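Side-chain contacts in ADP-ribosylating toxin CARDS (Mycoplasma pneumoniae, PDB 4TLV), which transfers ADP-ribose from NAD(+) to multiple target proteins and causes vacuolization and disruption of epithelial integrity in mammalian cells: residues S53-A58 with V319-C324; Y504-V509 with G561-G566; K481-F484 with N490-F493; A251-N256 with Y265-K270; I420-C425 with Q430-R435. All coordinates share one frame; numbering follows the deposited sequence.

Interaction 1. Residues S53-A58 with V319-C324; sequences SETPTA and VYQRIC
Thr-57 and Gln-321 face each other across two backbones that stay well apart, their CA atoms 8.3 Å from one another. Residues 53-58 lead from a strand into the first turn of helix 56-60. Residues 319-322 are a loop leading into strand 323-325. The side chains close the gap from opposite directions. The methyl CG2 of Thr-57 rests 3.7 Å from CD of Gln-321. OG1 of Thr-57 lies beside the backbone N (chi1 -59°), which leaves the methyl opposite that N and against the amide. The Gln-321 chain, extended beyond CG, carries its amide up to Thr-57. No direct hydrogen bond joins the segments. One water links them instead: it donates to Gln-321 OE1 at 2.7 Å and also bonds Thr-55 OG1 at 2.7 Å. The other end of the amide is held by D2, since Gln-321 NE2 donates to Glu-381 OE2 and to Trp-364 O. Both amide atoms therefore have partners, which should fix the rotation of the group. Thr-55 OG1 has a second task and accepts from Ala-58 N at 3.1 Å. This is a helix N-cap, placed at a water-bridged interface between the mART domain and the D2 beta-trefoil domain.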
# COMPACT_ATOMS: atom_id res chain seq x y z
N SER A 53 0.35 12.09 -3.31
CA SER A 53 0.62 10.79 -2.71
C SER A 53 1.22 10.97 -1.31
O SER A 53 1.90 11.96 -1.03
CB SER A 53 1.57 10.00 -3.61
OG SER A 53 1.94 8.78 -2.98
N GLU A 54 0.97 10.02 -0.41
CA GLU A 54 1.49 10.11 0.94
C GLU A 54 3.02 9.94 0.98
O GLU A 54 3.65 10.37 1.93
CB GLU A 54 0.81 9.06 1.83
CG GLU A 54 0.82 9.39 3.31
CD GLU A 54 0.00 8.39 4.12
OE1 GLU A 54 -1.23 8.32 3.95
OE2 GLU A 54 0.61 7.65 4.93
N THR A 55 3.62 9.35 -0.05
CA THR A 55 5.09 9.17 -0.07
C THR A 55 5.69 9.58 -1.41
O THR A 55 5.04 9.47 -2.44
CB THR A 55 5.52 7.69 0.17
OG1 THR A 55 5.13 6.87 -0.95
CG2 THR A 55 4.92 7.11 1.46
N PRO A 56 6.97 10.01 -1.40
CA PRO A 56 7.64 10.34 -2.66
C PRO A 56 7.75 9.13 -3.58
O PRO A 56 7.62 9.25 -4.80
CB PRO A 56 9.05 10.77 -2.20
CG PRO A 56 8.88 11.21 -0.80
CD PRO A 56 7.80 10.33 -0.22
N THR A 57 7.97 7.95 -3.01
CA THR A 57 8.12 6.76 -3.82
C THR A 57 6.85 6.44 -4.61
O THR A 57 6.92 6.07 -5.79
CB THR A 57 8.53 5.55 -2.96
OG1 THR A 57 9.77 5.84 -2.32
CG2 THR A 57 8.68 4.31 -3.83
N ALA A 58 5.69 6.57 -3.98
CA ALA A 58 4.43 6.33 -4.67
C ALA A 58 4.12 7.46 -5.67
O ALA A 58 3.59 7.20 -6.75
CB ALA A 58 3.28 6.14 -3.67
N VAL A 319 4.91 -2.60 -5.84
CA VAL A 319 4.57 -1.18 -5.77
C VAL A 319 4.20 -0.71 -4.37
O VAL A 319 4.09 0.50 -4.14
CB VAL A 319 3.39 -0.84 -6.71
CG1 VAL A 319 3.88 -0.75 -8.17
CG2 VAL A 319 2.28 -1.88 -6.55
N TYR A 320 4.06 -1.65 -3.44
CA TYR A 320 3.91 -1.30 -2.02
C TYR A 320 5.29 -1.20 -1.37
O TYR A 320 5.42 -1.01 -0.17
CB TYR A 320 3.07 -2.35 -1.28
CG TYR A 320 1.64 -2.40 -1.76
CD1 TYR A 320 0.74 -1.41 -1.40
CD2 TYR A 320 1.21 -3.41 -2.59
CE1 TYR A 320 -0.58 -1.43 -1.87
CE2 TYR A 320 -0.09 -3.43 -3.06
CZ TYR A 320 -0.98 -2.44 -2.70
OH TYR A 320 -2.28 -2.48 -3.15
N GLN A 321 6.33 -1.34 -2.20
CA GLN A 321 7.73 -1.31 -1.76
C GLN A 321 8.21 -2.59 -1.07
O GLN A 321 9.27 -2.59 -0.44
CB GLN A 321 8.02 -0.09 -0.87
CG GLN A 321 7.85 1.25 -1.56
CD GLN A 321 8.27 2.44 -0.69
OE1 GLN A 321 7.31 3.23 -0.26
NE2 GLN A 321 9.47 2.62 -0.40
N ARG A 322 7.46 -3.69 -1.19
CA ARG A 322 7.81 -4.91 -0.49
C ARG A 322 8.72 -5.77 -1.35
O ARG A 322 8.58 -5.81 -2.57
CB ARG A 322 6.56 -5.71 -0.13
CG ARG A 322 5.50 -4.90 0.65
CD ARG A 322 4.25 -5.76 0.89
NE ARG A 322 3.55 -6.07 -0.36
CZ ARG A 322 2.32 -6.57 -0.41
NH1 ARG A 322 1.66 -6.81 0.72
NH2 ARG A 322 1.75 -6.87 -1.59
N ILE A 323 9.65 -6.45 -0.71
CA ILE A 323 10.43 -7.46 -1.42
C ILE A 323 9.84 -8.82 -1.04
O ILE A 323 9.97 -9.26 0.11
CB ILE A 323 11.92 -7.40 -1.01
CG1 ILE A 323 12.49 -6.01 -1.32
CG2 ILE A 323 12.72 -8.49 -1.71
CD1 ILE A 323 13.82 -5.71 -0.60
N CYS A 324 9.17 -9.47 -1.99
CA CYS A 324 8.41 -10.69 -1.71
C CYS A 324 9.06 -11.91 -2.33
O CYS A 324 9.62 -11.83 -3.43
CB CYS A 324 7.00 -10.59 -2.28
SG CYS A 324 6.05 -9.14 -1.84
O HOH W 1 4.85 4.20 -0.78

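Interaction 2. Residues Y504-V509 with G561-G566; sequences YSWDWV and GSRWGG
Arg-563 reaches across to two tryptophans, Trp-506 and Trp-508. Its chain is extended from CG to NE, and no hydrogen bond crosses the contact. The apolar contacts involve the aliphatic chain and the loop backbone. CD of Arg-563 meets the edge of the Trp-508 ring, near its plane, 4.0 Å from CH2. CZ3 of the same ring lies 4.0 Å from Gly-566 CA, so the backbone of the loop also packs on this indole.

The guanidinium contacts are different. Trp-508 CZ2 sits over one guanidinium face, off centre, 4.1 Å from Arg-563 CZ. The indole and guanidinium planes are inclined at 76°, so this is not a parallel stack. Arg-563 NH1 approaches Trp-506 CH2 at 3.8 Å, obliquely.

The two indoles also meet. CZ3 of Trp-506 stands 3.6 Å above the plane of the Trp-508 ring, over its centre.

Two beta turns shape the loop: type I from Gly-561 to Trp-564 and type II from Arg-563 to Gly-566. The loop joins strands 554-558 and 567-570 of D3. Strand 567-570 pairs with strand 506-512, and Ile-558 of strand 554-558 touches both Trp-508 and Arg-563.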
# COMPACT_ATOMS: atom_id res chain seq x y z
N TYR A 504 -32.56 -17.36 16.86
CA TYR A 504 -32.10 -16.33 17.79
C TYR A 504 -31.62 -15.10 17.03
O TYR A 504 -31.44 -15.13 15.81
CB TYR A 504 -30.95 -16.85 18.66
CG TYR A 504 -31.28 -18.09 19.45
CD1 TYR A 504 -31.17 -19.35 18.88
CD2 TYR A 504 -31.68 -18.00 20.78
CE1 TYR A 504 -31.46 -20.49 19.60
CE2 TYR A 504 -31.97 -19.13 21.51
CZ TYR A 504 -31.86 -20.37 20.91
OH TYR A 504 -32.15 -21.51 21.64
N SER A 505 -31.38 -14.03 17.78
CA SER A 505 -30.95 -12.76 17.23
C SER A 505 -29.43 -12.71 17.05
O SER A 505 -28.89 -11.77 16.44
CB SER A 505 -31.38 -11.62 18.16
OG SER A 505 -30.75 -11.74 19.43
N TRP A 506 -28.74 -13.72 17.57
CA TRP A 506 -27.29 -13.78 17.55
C TRP A 506 -26.79 -15.21 17.40
O TRP A 506 -27.55 -16.17 17.59
CB TRP A 506 -26.73 -13.19 18.85
CG TRP A 506 -27.02 -14.04 20.05
CD1 TRP A 506 -28.18 -14.07 20.77
CD2 TRP A 506 -26.13 -14.97 20.67
NE1 TRP A 506 -28.07 -14.97 21.81
CE2 TRP A 506 -26.82 -15.53 21.77
CE3 TRP A 506 -24.82 -15.38 20.41
CZ2 TRP A 506 -26.24 -16.49 22.60
CZ3 TRP A 506 -24.24 -16.33 21.24
CH2 TRP A 506 -24.95 -16.87 22.32
N ASP A 507 -25.51 -15.36 17.07
CA ASP A 507 -24.86 -16.67 17.06
C ASP A 507 -23.35 -16.45 17.11
O ASP A 507 -22.85 -15.40 16.68
CB ASP A 507 -25.28 -17.50 15.84
CG ASP A 507 -25.05 -19.01 16.01
OD1 ASP A 507 -24.48 -19.45 17.03
OD2 ASP A 507 -25.44 -19.76 15.09
N TRP A 508 -22.63 -17.40 17.68
CA TRP A 508 -21.17 -17.34 17.73
C TRP A 508 -20.61 -17.21 16.32
O TRP A 508 -21.22 -17.67 15.35
CB TRP A 508 -20.61 -18.60 18.37
CG TRP A 508 -21.14 -18.87 19.75
CD1 TRP A 508 -21.94 -19.92 20.15
CD2 TRP A 508 -20.90 -18.09 20.93
NE1 TRP A 508 -22.20 -19.83 21.49
CE2 TRP A 508 -21.58 -18.72 22.00
CE3 TRP A 508 -20.18 -16.92 21.19
CZ2 TRP A 508 -21.56 -18.21 23.30
CZ3 TRP A 508 -20.16 -16.42 22.47
CH2 TRP A 508 -20.84 -17.06 23.51
N VAL A 509 -19.44 -16.59 16.20
CA VAL A 509 -18.67 -16.67 14.96
C VAL A 509 -17.64 -17.78 15.15
O VAL A 509 -17.45 -18.28 16.25
CB VAL A 509 -17.98 -15.33 14.64
CG1 VAL A 509 -19.00 -14.28 14.26
CG2 VAL A 509 -17.16 -14.86 15.81
N GLY A 561 -18.87 -12.18 32.69
CA GLY A 561 -19.61 -13.40 32.92
C GLY A 561 -18.85 -14.64 32.45
O GLY A 561 -17.69 -14.55 32.05
N SER A 562 -19.52 -15.79 32.47
CA SER A 562 -18.87 -17.06 32.17
C SER A 562 -18.44 -17.17 30.70
O SER A 562 -17.54 -17.94 30.37
CB SER A 562 -19.79 -18.23 32.54
OG SER A 562 -20.96 -18.24 31.73
N ARG A 563 -19.11 -16.41 29.83
CA ARG A 563 -18.79 -16.39 28.39
C ARG A 563 -18.00 -15.13 28.00
O ARG A 563 -18.04 -14.70 26.84
CB ARG A 563 -20.08 -16.46 27.57
CG ARG A 563 -20.92 -17.70 27.83
CD ARG A 563 -22.28 -17.57 27.16
NE ARG A 563 -22.94 -18.85 26.99
CZ ARG A 563 -24.14 -19.01 26.42
NH1 ARG A 563 -24.81 -17.95 25.97
NH2 ARG A 563 -24.67 -20.22 26.30
N TRP A 564 -17.28 -14.56 28.95
CA TRP A 564 -16.51 -13.35 28.67
C TRP A 564 -15.51 -13.63 27.56
O TRP A 564 -14.93 -14.71 27.50
CB TRP A 564 -15.80 -12.84 29.91
CG TRP A 564 -14.55 -13.58 30.29
CD1 TRP A 564 -14.44 -14.58 31.22
CD2 TRP A 564 -13.23 -13.37 29.77
NE1 TRP A 564 -13.13 -15.00 31.30
CE2 TRP A 564 -12.37 -14.28 30.42
CE3 TRP A 564 -12.70 -12.51 28.80
CZ2 TRP A 564 -11.00 -14.36 30.13
CZ3 TRP A 564 -11.34 -12.58 28.52
CH2 TRP A 564 -10.51 -13.50 29.19
N GLY A 565 -15.32 -12.66 26.67
CA GLY A 565 -14.32 -12.80 25.63
C GLY A 565 -14.82 -13.54 24.41
O GLY A 565 -14.07 -13.72 23.44
N GLY A 566 -16.08 -13.96 24.43
CA GLY A 566 -16.64 -14.69 23.31
C GLY A 566 -17.06 -13.79 22.16
O GLY A 566 -17.83 -12.85 22.35

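Interaction 3. Residues K481-F484 with N490-F493; sequences KIFF and NVFF
Phe-493 carries the CB of Phe-483 over one face of its ring, off centre toward the rim. This is a CH-pi contact, with CB 3.8 Å from the ring centroid. The two side chains lie side by side and point the same way; their rings meet obliquely, planes at 46°. At the edge of the Phe-492 ring, near its plane, is the carbonyl O of Phe-484. The motif is an antiparallel beta hairpin of strands 481-485 and 490-495 in the D3 beta-trefoil domain. Phe-483 and Phe-493 are a non-hydrogen-bonded pair on one face of the sheet. Phe-484 and Phe-492 are a hydrogen-bonded pair on the other.

Two more side chains complete the Phe-483 and Phe-493 cluster. CG1 of Val-491 touches Phe-483 CD2 at 3.6 Å. The Lys-481 chain, bent at chi3 and chi4, brings CE to 3.7 Å from Phe-493 CE2. Its NZ bonds to Thr-479 and to the backbone oxygens of Glu-518 and Met-516, which satisfies the buried amine. Phe-441 meets the Phe-483 ring edge-to-face.

Two backbone bonds join Phe-484 and Phe-492. Phe-492 N donates to Phe-484 O at 3.0 Å, and Phe-484 N to Phe-492 O at 2.7 Å, with an N-H...O angle of 157°.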
# COMPACT_ATOMS: atom_id res chain seq x y z
N LYS A 481 -12.34 -10.92 3.04
CA LYS A 481 -12.29 -11.91 4.11
C LYS A 481 -11.32 -11.47 5.22
O LYS A 481 -10.41 -10.65 5.00
CB LYS A 481 -11.91 -13.30 3.56
CG LYS A 481 -12.90 -13.85 2.53
CD LYS A 481 -12.72 -15.35 2.32
CE LYS A 481 -11.39 -15.65 1.65
NZ LYS A 481 -11.40 -15.10 0.26
N ILE A 482 -11.56 -11.96 6.43
CA ILE A 482 -10.67 -11.69 7.56
C ILE A 482 -10.02 -13.00 7.96
O ILE A 482 -10.71 -14.01 8.10
CB ILE A 482 -11.45 -11.10 8.75
CG1 ILE A 482 -11.84 -9.65 8.43
CG2 ILE A 482 -10.62 -11.13 10.03
CD1 ILE A 482 -12.85 -9.04 9.40
N PHE A 483 -8.70 -12.99 8.14
CA PHE A 483 -8.01 -14.24 8.47
C PHE A 483 -6.94 -14.09 9.56
O PHE A 483 -6.39 -13.01 9.79
CB PHE A 483 -7.48 -14.95 7.21
CG PHE A 483 -6.42 -14.18 6.43
CD1 PHE A 483 -6.77 -13.32 5.39
CD2 PHE A 483 -5.06 -14.35 6.71
CE1 PHE A 483 -5.79 -12.63 4.66
CE2 PHE A 483 -4.09 -13.68 5.98
CZ PHE A 483 -4.45 -12.82 4.95
N PHE A 484 -6.67 -15.21 10.22
CA PHE A 484 -5.77 -15.30 11.36
C PHE A 484 -4.68 -16.28 10.92
O PHE A 484 -4.98 -17.41 10.56
CB PHE A 484 -6.56 -15.88 12.54
CG PHE A 484 -5.81 -15.98 13.84
CD1 PHE A 484 -4.68 -16.78 13.97
CD2 PHE A 484 -6.30 -15.33 14.98
CE1 PHE A 484 -4.01 -16.89 15.19
CE2 PHE A 484 -5.64 -15.43 16.21
CZ PHE A 484 -4.49 -16.21 16.31
N ASN A 490 -1.02 -22.79 8.18
CA ASN A 490 -2.30 -22.89 8.86
C ASN A 490 -2.95 -21.51 8.98
O ASN A 490 -2.52 -20.70 9.80
CB ASN A 490 -2.11 -23.52 10.24
CG ASN A 490 -1.69 -24.98 10.15
OD1 ASN A 490 -2.52 -25.85 9.89
ND2 ASN A 490 -0.40 -25.25 10.36
N VAL A 491 -3.97 -21.26 8.16
CA VAL A 491 -4.65 -19.97 8.11
C VAL A 491 -6.15 -20.17 8.32
O VAL A 491 -6.75 -21.05 7.70
CB VAL A 491 -4.38 -19.26 6.76
CG1 VAL A 491 -5.17 -17.95 6.65
CG2 VAL A 491 -2.87 -18.99 6.59
N PHE A 492 -6.75 -19.36 9.21
CA PHE A 492 -8.16 -19.51 9.56
C PHE A 492 -8.95 -18.23 9.29
O PHE A 492 -8.47 -17.14 9.62
CB PHE A 492 -8.30 -19.87 11.05
CG PHE A 492 -7.60 -21.15 11.41
CD1 PHE A 492 -6.23 -21.17 11.64
CD2 PHE A 492 -8.31 -22.33 11.52
CE1 PHE A 492 -5.59 -22.34 11.98
CE2 PHE A 492 -7.67 -23.52 11.84
CZ PHE A 492 -6.31 -23.52 12.07
N PHE A 493 -10.15 -18.39 8.74
CA PHE A 493 -10.98 -17.27 8.28
C PHE A 493 -12.23 -17.06 9.15
O PHE A 493 -12.88 -18.02 9.58
CB PHE A 493 -11.41 -17.52 6.84
CG PHE A 493 -10.26 -17.54 5.87
CD1 PHE A 493 -9.47 -18.67 5.72
CD2 PHE A 493 -9.96 -16.41 5.12
CE1 PHE A 493 -8.40 -18.68 4.82
CE2 PHE A 493 -8.89 -16.40 4.23
CZ PHE A 493 -8.11 -17.54 4.08

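Interaction 4. Residues A251-N256 with Y265-K270; sequences AEKIDN and YASSVK. With SO4 (sulfate ion), chain H.
The edge strand 253-258, in a region inferred to form the NAD(+)-binding pocket, faces the 3-10 segment 267-270 of the linker to D2; Lys-253 and Ser-267 meet through a sulfate ion. The sulfate itself probably came from the crystallisation liquor. Lys-253 extends its whole chain, with CG opposite the backbone N (chi1 -180°), and NZ donates to sulfate O1 at 2.6 Å. A weak bond from NZ to O2 adds to this. Ser-267 OG donates to the same O2 at 2.6 Å, so the anion bridges the two side chains.

Lys-253 NZ also makes a salt bridge to Asp-255 OD1 at 2.7 Å, on the syn lone pair. The amine thus lies between a carboxylate and the sulfate. Deeper in the contact, Glu-252 OE1 lies 3.6 Å from Ser-268 CB. The polar ends are held by others: Glu-252 OE2 by Ser-221, Ser-268 OG by Asp-219 and Gly-223. One water lies 2.6 Å from Asp-255 OD2 and accepts from Ser-267 N at 3.0 Å.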
# COMPACT_ATOMS: atom_id res chain seq x y z
N ALA A 251 3.57 6.97 -19.61
CA ALA A 251 3.03 5.62 -19.48
C ALA A 251 3.37 4.85 -20.75
O ALA A 251 3.64 5.48 -21.78
CB ALA A 251 1.53 5.66 -19.28
N GLU A 252 3.34 3.52 -20.69
CA GLU A 252 3.53 2.71 -21.90
C GLU A 252 2.35 2.93 -22.83
O GLU A 252 2.51 2.94 -24.05
CB GLU A 252 3.67 1.22 -21.57
CG GLU A 252 4.86 0.85 -20.69
CD GLU A 252 5.19 -0.65 -20.74
OE1 GLU A 252 4.56 -1.39 -21.54
OE2 GLU A 252 6.10 -1.08 -20.01
N LYS A 253 1.17 3.12 -22.24
CA LYS A 253 -0.06 3.13 -23.01
C LYS A 253 -1.23 3.49 -22.12
O LYS A 253 -1.16 3.31 -20.91
CB LYS A 253 -0.25 1.73 -23.58
CG LYS A 253 -1.48 1.52 -24.43
CD LYS A 253 -1.67 0.01 -24.64
CE LYS A 253 -2.95 -0.29 -25.39
NZ LYS A 253 -3.36 -1.71 -25.20
N ILE A 254 -2.30 4.02 -22.71
CA ILE A 254 -3.55 4.26 -21.98
C ILE A 254 -4.64 3.34 -22.53
O ILE A 254 -4.81 3.23 -23.74
CB ILE A 254 -4.00 5.75 -22.00
CG1 ILE A 254 -3.22 6.58 -20.98
CG2 ILE A 254 -5.47 5.86 -21.59
CD1 ILE A 254 -1.79 6.80 -21.30
N ASP A 255 -5.32 2.63 -21.64
CA ASP A 255 -6.42 1.76 -22.03
C ASP A 255 -7.73 2.26 -21.46
O ASP A 255 -7.77 2.79 -20.35
CB ASP A 255 -6.18 0.35 -21.53
CG ASP A 255 -5.01 -0.32 -22.22
OD1 ASP A 255 -5.17 -0.72 -23.39
OD2 ASP A 255 -3.93 -0.43 -21.60
N ASN A 256 -8.81 2.09 -22.23
CA ASN A 256 -10.16 2.38 -21.74
C ASN A 256 -10.96 1.09 -21.62
O ASN A 256 -10.92 0.24 -22.51
CB ASN A 256 -10.89 3.33 -22.71
CG ASN A 256 -10.08 4.57 -23.03
OD1 ASN A 256 -9.67 5.31 -22.01
ND2 ASN A 256 -9.81 4.86 -24.20
N TYR A 265 -4.53 -6.51 -13.95
CA TYR A 265 -3.18 -6.16 -14.43
C TYR A 265 -3.21 -5.52 -15.81
O TYR A 265 -4.09 -5.81 -16.60
CB TYR A 265 -2.27 -7.41 -14.45
CG TYR A 265 -2.13 -7.99 -13.08
CD1 TYR A 265 -1.42 -7.33 -12.09
CD2 TYR A 265 -2.73 -9.20 -12.75
CE1 TYR A 265 -1.31 -7.84 -10.82
CE2 TYR A 265 -2.62 -9.73 -11.47
CZ TYR A 265 -1.90 -9.04 -10.51
OH TYR A 265 -1.77 -9.55 -9.23
N ALA A 266 -2.22 -4.67 -16.09
CA ALA A 266 -2.04 -4.09 -17.42
C ALA A 266 -1.30 -5.08 -18.35
O ALA A 266 -0.70 -6.05 -17.87
CB ALA A 266 -1.28 -2.78 -17.30
N SER A 267 -1.34 -4.83 -19.67
CA SER A 267 -0.68 -5.69 -20.66
C SER A 267 0.79 -5.93 -20.35
O SER A 267 1.34 -6.99 -20.64
CB SER A 267 -0.75 -5.07 -22.07
OG SER A 267 -2.08 -4.91 -22.52
N SER A 268 1.43 -4.92 -19.75
CA SER A 268 2.86 -4.95 -19.47
C SER A 268 3.22 -6.01 -18.45
O SER A 268 4.41 -6.23 -18.16
CB SER A 268 3.35 -3.57 -18.98
OG SER A 268 2.64 -3.19 -17.80
N VAL A 269 2.21 -6.67 -17.89
CA VAL A 269 2.46 -7.78 -16.98
C VAL A 269 3.30 -8.86 -17.71
O VAL A 269 4.00 -9.65 -17.07
CB VAL A 269 1.13 -8.36 -16.40
CG1 VAL A 269 0.43 -9.23 -17.41
CG2 VAL A 269 1.36 -9.14 -15.10
N LYS A 270 3.28 -8.86 -19.04
CA LYS A 270 4.08 -9.83 -19.80
C LYS A 270 5.59 -9.57 -19.68
O LYS A 270 6.39 -10.40 -20.08
CB LYS A 270 3.68 -9.84 -21.26
CG LYS A 270 4.06 -8.60 -22.02
CD LYS A 270 3.72 -8.77 -23.50
CE LYS A 270 3.92 -7.47 -24.25
NZ LYS A 270 3.55 -7.66 -25.69
S SO4 H . -1.17 -4.22 -26.00
O1 SO4 H . -1.05 -2.77 -25.86
O2 SO4 H . -2.25 -4.70 -25.15
O3 SO4 H . 0.11 -4.84 -25.64
O4 SO4 H . -1.48 -4.54 -27.39
O HOH W 2 -2.26 -2.29 -20.93

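Interaction 5. Residues I420-C425 with Q430-R435; sequences IIVDEC and QFVTMR
Ile-420 has the most surface buried here, followed by Val-432 and then Phe-431. The closest approach is made by the tip of Ile-420. Its CD1 meets the edge of the Phe-431 ring, in the ring plane, 3.4 Å from CE2 and 3.8 Å from CD2. The two side chains cross at about a right angle. For Phe-431, chi1 (-178°) directs the ring toward Ile-420, and chi2 (70°) presents the CD2-CE2 edge. The second branch of Ile-420 goes to the valine: CG2 sits 4.1 Å from Val-432 CG1. Here the side chains slide past each other in opposite directions. Val-422 adds a looser touch, CG2 to the same Val-432 CG1 at 4.3 Å.

The contact lies in the D2 beta-trefoil domain. Ile-420 is near the end of strand 415-421, and Phe-431 lies ten residues after that strand ends, in a short 3-10 segment. Met-366 of strand 364-368 touches Ile-420, Phe-431 and Val-432, so the cluster is shared with that strand.

Each segment also holds its own shape. Asp-423 OD2 accepts from Cys-425 N at 3.0 Å, an Asx turn. The carboxylate oxygen is met on its anti side, with the donor 28° out of the plane. Thr-433 N bonds to Gln-430 O at 3.1 Å.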
# COMPACT_ATOMS: atom_id res chain seq x y z
N ILE A 420 22.92 -4.07 -4.19
CA ILE A 420 22.51 -4.95 -5.27
C ILE A 420 23.34 -4.63 -6.50
O ILE A 420 23.52 -3.48 -6.85
CB ILE A 420 21.02 -4.78 -5.60
CG1 ILE A 420 20.20 -5.17 -4.36
CG2 ILE A 420 20.66 -5.65 -6.81
CD1 ILE A 420 18.73 -5.29 -4.60
N ILE A 421 23.84 -5.67 -7.15
CA ILE A 421 24.59 -5.47 -8.38
C ILE A 421 23.78 -6.03 -9.55
O ILE A 421 23.29 -7.15 -9.50
CB ILE A 421 25.99 -6.10 -8.31
CG1 ILE A 421 25.87 -7.60 -8.04
CG2 ILE A 421 26.81 -5.42 -7.22
CD1 ILE A 421 27.20 -8.37 -8.12
N VAL A 422 23.66 -5.22 -10.60
CA VAL A 422 22.86 -5.59 -11.75
C VAL A 422 23.77 -5.86 -12.94
O VAL A 422 24.54 -5.00 -13.36
CB VAL A 422 21.88 -4.46 -12.12
CG1 VAL A 422 21.16 -4.79 -13.43
CG2 VAL A 422 20.87 -4.25 -10.99
N ASP A 423 23.63 -7.05 -13.50
CA ASP A 423 24.45 -7.47 -14.61
C ASP A 423 23.88 -8.78 -15.15
O ASP A 423 23.14 -9.47 -14.45
CB ASP A 423 25.89 -7.69 -14.13
CG ASP A 423 26.84 -8.00 -15.27
OD1 ASP A 423 27.31 -7.04 -15.91
OD2 ASP A 423 27.10 -9.21 -15.52
N GLU A 424 24.23 -9.14 -16.37
CA GLU A 424 23.76 -10.41 -16.92
C GLU A 424 24.05 -11.56 -15.96
O GLU A 424 23.22 -12.44 -15.76
CB GLU A 424 24.42 -10.68 -18.28
CG GLU A 424 23.93 -11.96 -18.95
CD GLU A 424 24.56 -12.19 -20.32
OE1 GLU A 424 25.41 -11.37 -20.72
OE2 GLU A 424 24.21 -13.19 -20.99
N CYS A 425 25.23 -11.55 -15.34
CA CYS A 425 25.64 -12.65 -14.47
C CYS A 425 25.17 -12.50 -13.02
O CYS A 425 25.46 -13.35 -12.18
CB CYS A 425 27.16 -12.83 -14.51
SG CYS A 425 27.78 -13.62 -16.02
N GLN A 430 15.19 -5.70 -13.92
CA GLN A 430 13.83 -5.38 -13.48
C GLN A 430 13.64 -5.57 -11.97
O GLN A 430 12.72 -5.02 -11.39
CB GLN A 430 12.76 -6.13 -14.27
CG GLN A 430 12.64 -7.60 -13.94
CD GLN A 430 11.56 -8.25 -14.76
OE1 GLN A 430 10.53 -8.75 -14.10
NE2 GLN A 430 11.65 -8.28 -16.00
N PHE A 431 14.54 -6.30 -11.32
CA PHE A 431 14.40 -6.44 -9.88
C PHE A 431 14.35 -5.09 -9.18
O PHE A 431 13.58 -4.89 -8.23
CB PHE A 431 15.50 -7.30 -9.24
CG PHE A 431 15.30 -7.46 -7.76
CD1 PHE A 431 14.25 -8.22 -7.29
CD2 PHE A 431 16.10 -6.78 -6.86
CE1 PHE A 431 14.03 -8.34 -5.91
CE2 PHE A 431 15.88 -6.91 -5.50
CZ PHE A 431 14.84 -7.69 -5.03
N VAL A 432 15.16 -4.13 -9.63
CA VAL A 432 15.24 -2.84 -8.95
C VAL A 432 14.19 -1.83 -9.43
O VAL A 432 14.41 -0.62 -9.38
CB VAL A 432 16.67 -2.26 -9.01
CG1 VAL A 432 17.65 -3.23 -8.32
CG2 VAL A 432 17.09 -2.01 -10.45
N THR A 433 13.04 -2.36 -9.86
CA THR A 433 11.88 -1.57 -10.22
C THR A 433 10.66 -2.18 -9.51
O THR A 433 10.69 -3.33 -9.13
CB THR A 433 11.62 -1.57 -11.74
OG1 THR A 433 11.28 -2.89 -12.16
CG2 THR A 433 12.89 -1.12 -12.49
N MET A 434 9.60 -1.41 -9.35
CA MET A 434 8.45 -1.88 -8.58
C MET A 434 7.35 -2.43 -9.48
O MET A 434 6.71 -1.69 -10.21
CB MET A 434 7.93 -0.74 -7.68
CG MET A 434 8.85 -0.42 -6.52
SD MET A 434 8.39 1.12 -5.72
CE MET A 434 9.36 2.27 -6.64
N ARG A 435 7.13 -3.74 -9.41
CA ARG A 435 6.17 -4.42 -10.27
C ARG A 435 4.81 -4.44 -9.58
O ARG A 435 4.71 -4.18 -8.38
CB ARG A 435 6.61 -5.86 -10.55
CG ARG A 435 6.51 -6.81 -9.35
CD ARG A 435 6.55 -8.32 -9.78
NE ARG A 435 7.79 -8.63 -10.49
CZ ARG A 435 8.14 -9.84 -10.93
NH1 ARG A 435 7.35 -10.88 -10.72
NH2 ARG A 435 9.31 -10.01 -11.57

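How the interactions relate
From the N terminus, interaction 1 opens first, in the mART domain, and closes in D2, making the longest loop. Interaction 4 falls wholly within that loop and closes a short one at the linker between these domains. Interaction 5 follows as a short loop late in D2. In space it returns to interaction 1: Met-434 CE packs 3.5 Å from Thr-57 CG2, and Phe-431 touches Ile-323. Interactions 3 and 2 come last, both in D3, about 20 Å apart between centres. They share a sheet, in which strands 490-495 and 506-512 are neighbours. No two loops cross. Interaction 1, with Met-434 of interaction 5 packed against it, ties the mART domain to D2.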